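PDB 4Z0C: toll-like receptor 13 from Mus musculus, which recognises and binds bacterial 23S rRNA as an innate immune receptor, signalling through MYD88 and TRAF6 to activate NF-kappa-B and inflammatory cytokine secretion. Local coordinates for residues 377-382 against 401-406. Numbering follows the deposited sequence.
Sequences HLEFLS and ALKELN
Glu-379 O is gripped by two successive amides: Lys-403 N at 2.9 Å, tilted from the carbonyl plane, and Glu-404 N at 3.0 Å, almost in line with the C=O. The parallel ladder continues with Leu-381 N to Glu-404 O (3.1 Å) and Asn-406 N to Leu-381 O (2.9 Å). Ahead of the strands, one water bridges the two segments, donating to Leu-378 O and accepting from Ala-401 N. Strands 380-382 and 404-406 are equivalent strands of LRR 15 and LRR 16, neighbouring turns of the leucine-rich-repeat solenoid that forms the receptor's ectodomain; strands 356-358 and 428-430 continue the stack beyond them. Buried leucines pack on the interior side: Leu-402 CD1 reaches Leu-378 CG and Leu-381 CB, both at 4.0 Å, while Leu-381 CD2 meets Leu-405 CD1, with Phe-372 and Phe-396 also packing on Leu-381. On the other strand face, Phe-380 and Glu-404 run side by side, each with CG anti to its backbone nitrogen (chi1 171° and 175°). Glu-404 OE1 lies 3.6 Å from Phe-380 CE1, at the edge of the ring, with the carboxylate plane turned 80° from the ring plane. Farther along this face, Asn-406 CB lies against Ser-382 CB, and Asn-406 OD1 accepts a hydrogen bond from Ala-408 N.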
loop_
_atom_site.group_PDB
_atom_site.type_symbol
_atom_site.label_atom_id
_atom_site.label_comp_id
_atom_site.label_asym_id
_atom_site.label_seq_id
_atom_site.Cartn_x
_atom_site.Cartn_y
_atom_site.Cartn_z
ATOM N N HIS A 377 -26.542 -24.985 -18.551
ATOM C CA HIS A 377 -25.303 -25.307 -19.247
ATOM C C HIS A 377 -24.232 -24.216 -19.175
ATOM O O HIS A 377 -23.158 -24.362 -19.761
ATOM C CB HIS A 377 -25.611 -25.678 -20.699
ATOM C CG HIS A 377 -25.971 -27.120 -20.885
ATOM N ND1 HIS A 377 -27.260 -27.539 -21.133
ATOM C CD2 HIS A 377 -25.207 -28.239 -20.877
ATOM C CE1 HIS A 377 -27.277 -28.853 -21.257
ATOM N NE2 HIS A 377 -26.044 -29.302 -21.108
ATOM N N LEU A 378 -24.531 -23.127 -18.463
ATOM C CA LEU A 378 -23.599 -22.004 -18.310
ATOM C C LEU A 378 -22.242 -22.471 -17.750
ATOM O O LEU A 378 -22.194 -23.210 -16.769
ATOM C CB LEU A 378 -24.211 -20.923 -17.403
ATOM C CG LEU A 378 -23.716 -19.474 -17.521
ATOM C CD1 LEU A 378 -24.015 -18.909 -18.899
ATOM C CD2 LEU A 378 -24.309 -18.580 -16.437
ATOM N N GLU A 379 -21.152 -22.069 -18.402
ATOM C CA GLU A 379 -19.796 -22.395 -17.953
ATOM C C GLU A 379 -18.993 -21.166 -17.513
ATOM O O GLU A 379 -18.096 -21.273 -16.673
ATOM C CB GLU A 379 -19.056 -23.161 -19.050
ATOM C CG GLU A 379 -19.431 -24.625 -19.044
ATOM C CD GLU A 379 -19.018 -25.350 -20.294
ATOM O OE1 GLU A 379 -18.614 -24.685 -21.269
ATOM O OE2 GLU A 379 -19.110 -26.593 -20.299
ATOM N N PHE A 380 -19.319 -20.005 -18.080
ATOM C CA PHE A 380 -18.670 -18.755 -17.700
ATOM C C PHE A 380 -19.719 -17.682 -17.369
ATOM O O PHE A 380 -20.617 -17.399 -18.153
ATOM C CB PHE A 380 -17.740 -18.251 -18.805
ATOM C CG PHE A 380 -17.197 -16.854 -18.563
ATOM C CD1 PHE A 380 -16.063 -16.655 -17.774
ATOM C CD2 PHE A 380 -17.817 -15.738 -19.126
ATOM C CE1 PHE A 380 -15.564 -15.369 -17.546
ATOM C CE2 PHE A 380 -17.323 -14.456 -18.912
ATOM C CZ PHE A 380 -16.189 -14.271 -18.119
ATOM N N LEU A 381 -19.584 -17.080 -16.199
ATOM C CA LEU A 381 -20.471 -16.003 -15.787
ATOM C C LEU A 381 -19.605 -14.892 -15.232
ATOM O O LEU A 381 -18.729 -15.132 -14.391
ATOM C CB LEU A 381 -21.472 -16.489 -14.739
ATOM C CG LEU A 381 -22.344 -15.403 -14.085
ATOM C CD1 LEU A 381 -23.219 -14.694 -15.104
ATOM C CD2 LEU A 381 -23.196 -15.968 -12.948
ATOM N N SER A 382 -19.792 -13.684 -15.752
ATOM C CA SER A 382 -19.106 -12.534 -15.190
ATOM C C SER A 382 -20.074 -11.475 -14.653
ATOM O O SER A 382 -20.983 -11.040 -15.354
ATOM C CB SER A 382 -18.164 -11.914 -16.206
ATOM O OG SER A 382 -17.775 -10.626 -15.770
ATOM N N ALA A 401 -23.029 -26.526 -13.921
ATOM C CA ALA A 401 -22.007 -26.661 -14.962
ATOM C C ALA A 401 -20.940 -25.569 -14.917
ATOM O O ALA A 401 -19.960 -25.625 -15.668
ATOM C CB ALA A 401 -22.653 -26.712 -16.351
ATOM N N LEU A 402 -21.125 -24.590 -14.037
ATOM C CA LEU A 402 -20.278 -23.401 -14.026
ATOM C C LEU A 402 -18.825 -23.759 -13.710
ATOM O O LEU A 402 -18.554 -24.510 -12.776
ATOM C CB LEU A 402 -20.824 -22.357 -13.051
ATOM C CG LEU A 402 -20.435 -20.907 -13.349
ATOM C CD1 LEU A 402 -21.164 -20.435 -14.602
ATOM C CD2 LEU A 402 -20.742 -20.000 -12.159
ATOM N N LYS A 403 -17.902 -23.262 -14.532
ATOM C CA LYS A 403 -16.495 -23.575 -14.356
ATOM C C LYS A 403 -15.755 -22.325 -13.922
ATOM O O LYS A 403 -14.767 -22.396 -13.191
ATOM C CB LYS A 403 -15.895 -24.146 -15.642
ATOM C CG LYS A 403 -16.626 -25.394 -16.135
ATOM C CD LYS A 403 -16.175 -25.873 -17.520
ATOM C CE LYS A 403 -15.050 -26.878 -17.404
ATOM N NZ LYS A 403 -14.754 -27.564 -18.700
ATOM N N GLU A 404 -16.258 -21.172 -14.344
ATOM C CA GLU A 404 -15.597 -19.917 -14.011
ATOM C C GLU A 404 -16.573 -18.808 -13.621
ATOM O O GLU A 404 -17.477 -18.479 -14.387
ATOM C CB GLU A 404 -14.715 -19.448 -15.173
ATOM C CG GLU A 404 -14.116 -18.073 -14.907
ATOM C CD GLU A 404 -12.981 -17.697 -15.844
ATOM O OE1 GLU A 404 -12.600 -16.500 -15.835
ATOM O OE2 GLU A 404 -12.467 -18.586 -16.571
ATOM N N LEU A 405 -16.358 -18.213 -12.446
ATOM C CA LEU A 405 -17.184 -17.102 -11.964
ATOM C C LEU A 405 -16.303 -15.881 -11.728
ATOM O O LEU A 405 -15.341 -15.929 -10.962
ATOM C CB LEU A 405 -17.938 -17.498 -10.680
ATOM C CG LEU A 405 -18.819 -16.454 -9.958
ATOM C CD1 LEU A 405 -19.960 -15.919 -10.856
ATOM C CD2 LEU A 405 -19.387 -16.994 -8.644
ATOM N N ASN A 406 -16.610 -14.789 -12.414
ATOM C CA ASN A 406 -15.855 -13.549 -12.238
ATOM C C ASN A 406 -16.691 -12.483 -11.523
ATOM O O ASN A 406 -17.677 -11.959 -12.078
ATOM C CB ASN A 406 -15.364 -13.019 -13.588
ATOM C CG ASN A 406 -14.439 -11.814 -13.446
ATOM O OD1 ASN A 406 -14.009 -11.465 -12.343
ATOM N ND2 ASN A 406 -14.144 -11.163 -14.565
HETATM O O HOH W 1 -24.223 -24.248 -15.084
#